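Local structure of acyltransferase (Actinoplanes teichomyceticus, 4Q38) at residues E54-L59 with E72-A77; P84-L89 with P112-E117. The protein transfers long-chain acyl groups from acyl-CoA to glycopeptide antibiotics of the teicoplanin type, probably at an amino sugar. All blocks are in the same frame, centred on the assembly; numbering follows the deposited sequence.

How the contacts relate
Both contacts lie in the helical N-terminal half of the chain, away from the ligand pockets, and contact 1 closes along the sequence before contact 2 opens. Their centres are about 18 Å apart and their nearest atoms about 6 Å, without touching. Contact 1 joins two consecutive helices and is only partly buried, mixing methyl packing with the aliphatic part of an arginine whose charged end is paired nearby. Contact 2 is fully buried and purely leucine to leucine, setting the next helix, 84-98, against a proline-rich loop. Neither has a hydrogen bond across its segments, but polar partners flank both: salt bridges around contact 1, hydrogen bonds to histidines beside contact 2.

Contact 1. Residues E54-L59 with E72-A77; sequences EEARDL and EIVAAA
Val74 reaches across to Ala56 and Arg57 with one methyl, CG2, and this small apolar meeting is what joins residues 54-59 to 72-77. The motif is a helix-loop-helix pair: helix 53-62 turns through a short loop into helix 67-76, and within 54-59 and 72-77 the backbones are nearest at Ala56 and Val74, whose CA atoms are 6.6 Å apart. Ala56 directs its CB at the facing helix and meets Val74 CG2 at 3.7 Å; the short side chain is consistent with the close approach of the backbones. Arg57 adds its aliphatic part to the same methyl. Its CD lies 3.5 Å from Val74 CG2, with CG a little farther off at 4.0 Å, and the arginine chain passes the valine at about a right angle. The valine torsion places CG1 anti to the backbone N (chi1 172°), which leaves CG2 as the branch that fits between Ala56 and Arg57.

Beyond this first shell, Leu60, also on helix 53-62, touches both Val74 and Ile73 and extends the apolar seam, while Pro51, just ahead of helix 53-62, covers Ala56. Helix 125-143 packs against the pair through Leu131, which meets Leu59, and through Val127, which meets Ile73; the pair is thus tied into the helical N-terminal half of the enzyme. Polar ties flank the apolar seam: Glu72 OE1 forms a salt bridge with Arg166 NH2 and is hydrogen-bonded to Tyr124 OH. The arginine chain is bent at both chi2 (-61°) and chi3 (-63°), so that its methylenes stay against the valine while the guanidinium turns back along helix 67-76, where NH2 forms a salt bridge with Glu67 OE2.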
loop_
_atom_site.group_PDB
_atom_site.type_symbol
_atom_site.label_atom_id
_atom_site.label_comp_id
_atom_site.label_asym_id
_atom_site.label_seq_id
_atom_site.Cartn_x
_atom_site.Cartn_y
_atom_site.Cartn_z
ATOM N N GLU A 54 -17.349 -16.629 11.212
ATOM C CA GLU A 54 -16.406 -17.529 10.554
ATOM C C GLU A 54 -16.183 -17.213 9.074
ATOM O O GLU A 54 -15.120 -17.513 8.530
ATOM C CB GLU A 54 -16.816 -18.991 10.754
ATOM C CG GLU A 54 -16.598 -19.491 12.178
ATOM C CD GLU A 54 -15.137 -19.462 12.590
ATOM O OE1 GLU A 54 -14.763 -18.601 13.416
ATOM O OE2 GLU A 54 -14.356 -20.293 12.073
ATOM N N GLU A 55 -17.182 -16.611 8.432
ATOM C CA GLU A 55 -17.003 -16.086 7.085
ATOM C C GLU A 55 -15.924 -15.000 7.096
ATOM O O GLU A 55 -15.002 -15.032 6.285
ATOM C CB GLU A 55 -18.307 -15.517 6.534
ATOM C CG GLU A 55 -18.187 -15.072 5.082
ATOM C CD GLU A 55 -19.401 -14.320 4.581
ATOM O OE1 GLU A 55 -20.410 -14.239 5.308
ATOM O OE2 GLU A 55 -19.349 -13.807 3.449
ATOM N N ALA A 56 -16.050 -14.053 8.026
ATOM C CA ALA A 56 -15.071 -12.982 8.189
ATOM C C ALA A 56 -13.695 -13.531 8.556
ATOM O O ALA A 56 -12.679 -13.065 8.036
ATOM C CB ALA A 56 -15.543 -11.972 9.224
ATOM N N ARG A 57 -13.667 -14.530 9.438
ATOM C CA ARG A 57 -12.407 -15.156 9.833
ATOM C C ARG A 57 -11.732 -15.892 8.679
ATOM O O ARG A 57 -10.502 -15.886 8.572
ATOM C CB ARG A 57 -12.593 -16.091 11.040
ATOM C CG ARG A 57 -12.899 -15.375 12.355
ATOM C CD ARG A 57 -11.792 -14.414 12.807
ATOM N NE ARG A 57 -10.520 -15.080 13.102
ATOM C CZ ARG A 57 -10.153 -15.526 14.304
ATOM N NH1 ARG A 57 -10.961 -15.394 15.352
ATOM N NH2 ARG A 57 -8.972 -16.112 14.454
ATOM N N ASP A 58 -12.532 -16.521 7.820
ATOM C CA ASP A 58 -12.000 -17.210 6.648
ATOM C C ASP A 58 -11.379 -16.211 5.665
ATOM O O ASP A 58 -10.276 -16.428 5.156
ATOM C CB ASP A 58 -13.084 -18.034 5.945
ATOM C CG ASP A 58 -13.397 -19.354 6.660
ATOM O OD1 ASP A 58 -12.645 -19.772 7.568
ATOM O OD2 ASP A 58 -14.414 -19.976 6.294
ATOM N N LEU A 59 -12.092 -15.116 5.410
ATOM C CA LEU A 59 -11.591 -14.093 4.490
ATOM C C LEU A 59 -10.313 -13.441 5.021
ATOM O O LEU A 59 -9.321 -13.359 4.302
ATOM C CB LEU A 59 -12.661 -13.045 4.182
ATOM C CG LEU A 59 -12.281 -11.980 3.141
ATOM C CD1 LEU A 59 -11.837 -12.606 1.821
ATOM C CD2 LEU A 59 -13.450 -11.032 2.920
ATOM N N GLU A 72 -9.718 -9.532 16.634
ATOM C CA GLU A 72 -10.108 -8.195 17.064
ATOM C C GLU A 72 -10.972 -7.495 16.020
ATOM O O GLU A 72 -11.943 -6.799 16.357
ATOM C CB GLU A 72 -8.871 -7.355 17.399
ATOM C CG GLU A 72 -8.097 -7.863 18.613
ATOM C CD GLU A 72 -6.847 -7.053 18.923
ATOM O OE1 GLU A 72 -6.534 -6.084 18.191
ATOM O OE2 GLU A 72 -6.174 -7.387 19.919
ATOM N N ILE A 73 -10.614 -7.678 14.750
ATOM C CA ILE A 73 -11.355 -7.070 13.643
ATOM C C ILE A 73 -12.800 -7.583 13.628
ATOM O O ILE A 73 -13.749 -6.801 13.520
ATOM C CB ILE A 73 -10.662 -7.343 12.282
ATOM C CG1 ILE A 73 -9.380 -6.505 12.156
ATOM C CG2 ILE A 73 -11.611 -7.059 11.123
ATOM C CD1 ILE A 73 -8.319 -7.096 11.240
ATOM N N VAL A 74 -12.960 -8.896 13.758
ATOM C CA VAL A 74 -14.288 -9.511 13.741
ATOM C C VAL A 74 -15.098 -9.040 14.953
ATOM O O VAL A 74 -16.281 -8.701 14.831
ATOM C CB VAL A 74 -14.205 -11.055 13.665
ATOM C CG1 VAL A 74 -15.578 -11.697 13.840
ATOM C CG2 VAL A 74 -13.598 -11.487 12.326
ATOM N N ALA A 75 -14.436 -8.973 16.105
ATOM C CA ALA A 75 -15.091 -8.594 17.357
ATOM C C ALA A 75 -15.629 -7.169 17.303
ATOM O O ALA A 75 -16.724 -6.893 17.790
ATOM C CB ALA A 75 -14.133 -8.761 18.529
ATOM N N ALA A 76 -14.871 -6.269 16.690
ATOM C CA ALA A 76 -15.213 -4.847 16.703
ATOM C C ALA A 76 -16.025 -4.355 15.510
ATOM O O ALA A 76 -16.343 -3.170 15.439
ATOM C CB ALA A 76 -13.953 -4.013 16.851
ATOM N N ALA A 77 -16.363 -5.253 14.585
ATOM C CA ALA A 77 -17.068 -4.871 13.355
ATOM C C ALA A 77 -18.241 -3.946 13.652
ATOM O O ALA A 77 -19.059 -4.236 14.531
ATOM C CB ALA A 77 -17.518 -6.095 12.573
#

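Contact 2. Residues P84-L89 with P112-E117; sequences PALWWL and PPLPYE
The opening turns of helix 84-98 face an extended, proline-rich loop, and the backbones stay well apart, with the CA atoms of Leu86 and Leu114 9.2 Å from each other. Three leucines fill the interval. Leu114 points from the loop at the helix and divides its fork between two residues one helical turn apart. Its CD1 meets CD1 of Leu86 at 3.9 Å and also comes to 4.2 Å from Leu86 CG; its other methyl, CD2, lies 3.8 Å from CD2 of Leu89. With CG anti to the carbonyl carbon of Leu114 (chi1 -64°), the two methyls are set to reach Leu86 and Leu89. The two partners are met differently. Leu86 crosses Leu114 at a slant, methyl against methyl, whereas Leu89 and Leu114 run past each other in opposite directions, each reaching toward the backbone from which the other comes.

Residues 112-115 have the backbone torsions of a polyproline-like extended segment, with Pro112, Pro113 and Pro115 around the single leucine, before the chain enters a 3-10 turn at Tyr116. They run alongside the first turns of helix 84-98, within the helical N-terminal half of the chain. Leu114 is the buried residue of 112-117, and its side chain joins the apolar interior. On the helix, Leu89 also packs on Leu35 and Leu38 of helix 32-41 and on Leu25 of helix 18-25, which draws the N-terminal helices into the same apolar cluster. Ala121 and Ala122 of helix 119-123 touch Leu86 and Leu114 respectively. Before and after Leu114 in the sequence, Pro112 O is hydrogen-bonded to His126 NE2 and Tyr116 OH to His165 NE2.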
loop_
_atom_site.group_PDB
_atom_site.type_symbol
_atom_site.label_atom_id
_atom_site.label_comp_id
_atom_site.label_asym_id
_atom_site.label_seq_id
_atom_site.Cartn_x
_atom_site.Cartn_y
_atom_site.Cartn_z
ATOM N N PRO A 84 -23.660 4.903 13.405
ATOM C CA PRO A 84 -24.205 5.515 12.186
ATOM C C PRO A 84 -23.236 6.397 11.404
ATOM O O PRO A 84 -23.254 6.367 10.172
ATOM C CB PRO A 84 -25.396 6.345 12.698
ATOM C CG PRO A 84 -25.090 6.607 14.136
ATOM C CD PRO A 84 -24.363 5.384 14.614
ATOM N N ALA A 85 -22.419 7.180 12.106
ATOM C CA ALA A 85 -21.472 8.082 11.450
ATOM C C ALA A 85 -20.392 7.262 10.756
ATOM O O ALA A 85 -20.061 7.514 9.597
ATOM C CB ALA A 85 -20.851 9.042 12.452
ATOM N N LEU A 86 -19.867 6.264 11.465
ATOM C CA LEU A 86 -18.863 5.375 10.902
ATOM C C LEU A 86 -19.414 4.616 9.690
ATOM O O LEU A 86 -18.728 4.481 8.671
ATOM C CB LEU A 86 -18.343 4.414 11.972
ATOM C CG LEU A 86 -17.023 3.714 11.631
ATOM C CD1 LEU A 86 -16.192 3.510 12.886
ATOM C CD2 LEU A 86 -17.275 2.395 10.922
ATOM N N TRP A 87 -20.655 4.139 9.795
ATOM C CA TRP A 87 -21.286 3.399 8.706
ATOM C C TRP A 87 -21.506 4.257 7.489
ATOM O O TRP A 87 -21.253 3.814 6.363
ATOM C CB TRP A 87 -22.595 2.735 9.139
ATOM C CG TRP A 87 -22.939 1.570 8.242
ATOM C CD1 TRP A 87 -23.739 1.584 7.104
ATOM C CD2 TRP A 87 -22.454 0.187 8.352
ATOM N NE1 TRP A 87 -23.798 0.338 6.529
ATOM C CE2 TRP A 87 -23.046 -0.546 7.223
ATOM C CE3 TRP A 87 -21.625 -0.497 9.243
ATOM C CZ2 TRP A 87 -22.814 -1.905 7.022
ATOM C CZ3 TRP A 87 -21.401 -1.871 9.030
ATOM C CH2 TRP A 87 -21.982 -2.553 7.944
ATOM N N TRP A 88 -21.971 5.487 7.706
ATOM C CA TRP A 88 -22.151 6.472 6.634
ATOM C C TRP A 88 -20.881 6.606 5.829
ATOM O O TRP A 88 -20.902 6.567 4.592
ATOM C CB TRP A 88 -22.530 7.818 7.240
ATOM C CG TRP A 88 -22.822 8.935 6.257
ATOM C CD1 TRP A 88 -24.068 9.319 5.760
ATOM C CD2 TRP A 88 -21.865 9.883 5.658
ATOM N NE1 TRP A 88 -23.950 10.388 4.914
ATOM C CE2 TRP A 88 -22.659 10.779 4.804
ATOM C CE3 TRP A 88 -20.481 10.070 5.733
ATOM C CZ2 TRP A 88 -22.075 11.805 4.066
ATOM C CZ3 TRP A 88 -19.903 11.106 4.981
ATOM C CH2 TRP A 88 -20.683 11.955 4.171
ATOM N N LEU A 89 -19.767 6.737 6.539
ATOM C CA LEU A 89 -18.446 6.921 5.930
ATOM C C LEU A 89 -17.921 5.658 5.240
ATOM O O LEU A 89 -17.304 5.740 4.179
ATOM C CB LEU A 89 -17.457 7.389 6.989
ATOM C CG LEU A 89 -16.100 7.866 6.485
ATOM C CD1 LEU A 89 -16.263 9.113 5.629
ATOM C CD2 LEU A 89 -15.183 8.126 7.663
ATOM N N PRO A 112 -9.339 9.765 5.151
ATOM C CA PRO A 112 -8.477 9.983 6.309
ATOM C C PRO A 112 -8.506 8.813 7.298
ATOM O O PRO A 112 -9.461 8.030 7.300
ATOM C CB PRO A 112 -9.094 11.222 6.966
ATOM C CG PRO A 112 -10.541 11.121 6.618
ATOM C CD PRO A 112 -10.552 10.596 5.206
ATOM N N PRO A 113 -7.466 8.695 8.135
ATOM C CA PRO A 113 -7.536 7.762 9.262
ATOM C C PRO A 113 -8.549 8.293 10.303
ATOM O O PRO A 113 -8.749 9.504 10.397
ATOM C CB PRO A 113 -6.115 7.805 9.825
ATOM C CG PRO A 113 -5.602 9.155 9.458
ATOM C CD PRO A 113 -6.198 9.458 8.117
ATOM N N LEU A 114 -9.195 7.401 11.050
ATOM C CA LEU A 114 -10.127 7.825 12.100
ATOM C C LEU A 114 -9.411 7.938 13.443
ATOM O O LEU A 114 -8.624 7.057 13.797
ATOM C CB LEU A 114 -11.320 6.862 12.201
ATOM C CG LEU A 114 -12.276 6.748 11.003
ATOM C CD1 LEU A 114 -13.525 5.960 11.397
ATOM C CD2 LEU A 114 -12.652 8.122 10.460
ATOM N N PRO A 115 -9.667 9.028 14.194
ATOM C CA PRO A 115 -9.083 9.185 15.529
ATOM C C PRO A 115 -9.353 7.954 16.407
ATOM O O PRO A 115 -10.466 7.435 16.402
ATOM C CB PRO A 115 -9.808 10.414 16.080
ATOM C CG PRO A 115 -10.157 11.218 14.869
ATOM C CD PRO A 115 -10.415 10.228 13.766
ATOM N N TYR A 116 -8.349 7.496 17.144
ATOM C CA TYR A 116 -8.436 6.205 17.840
ATOM C C TYR A 116 -9.320 6.263 19.096
ATOM O O TYR A 116 -9.572 5.240 19.722
ATOM C CB TYR A 116 -7.040 5.645 18.169
ATOM C CG TYR A 116 -6.259 5.131 16.962
ATOM C CD1 TYR A 116 -6.768 5.266 15.666
ATOM C CD2 TYR A 116 -4.995 4.541 17.116
ATOM C CE1 TYR A 116 -6.064 4.805 14.558
ATOM C CE2 TYR A 116 -4.279 4.080 16.010
ATOM C CZ TYR A 116 -4.824 4.219 14.733
ATOM O OH TYR A 116 -4.142 3.777 13.612
ATOM N N GLU A 117 -9.800 7.457 19.436
ATOM C CA GLU A 117 -10.804 7.613 20.494
ATOM C C GLU A 117 -12.119 6.906 20.148
ATOM O O GLU A 117 -12.924 6.608 21.042
ATOM C CB GLU A 117 -11.052 9.089 20.797
ATOM C CG GLU A 117 -9.904 9.759 21.536
ATOM C CD GLU A 117 -8.718 10.086 20.633
ATOM O OE1 GLU A 117 -7.590 10.133 21.150
ATOM O OE2 GLU A 117 -8.913 10.283 19.411
#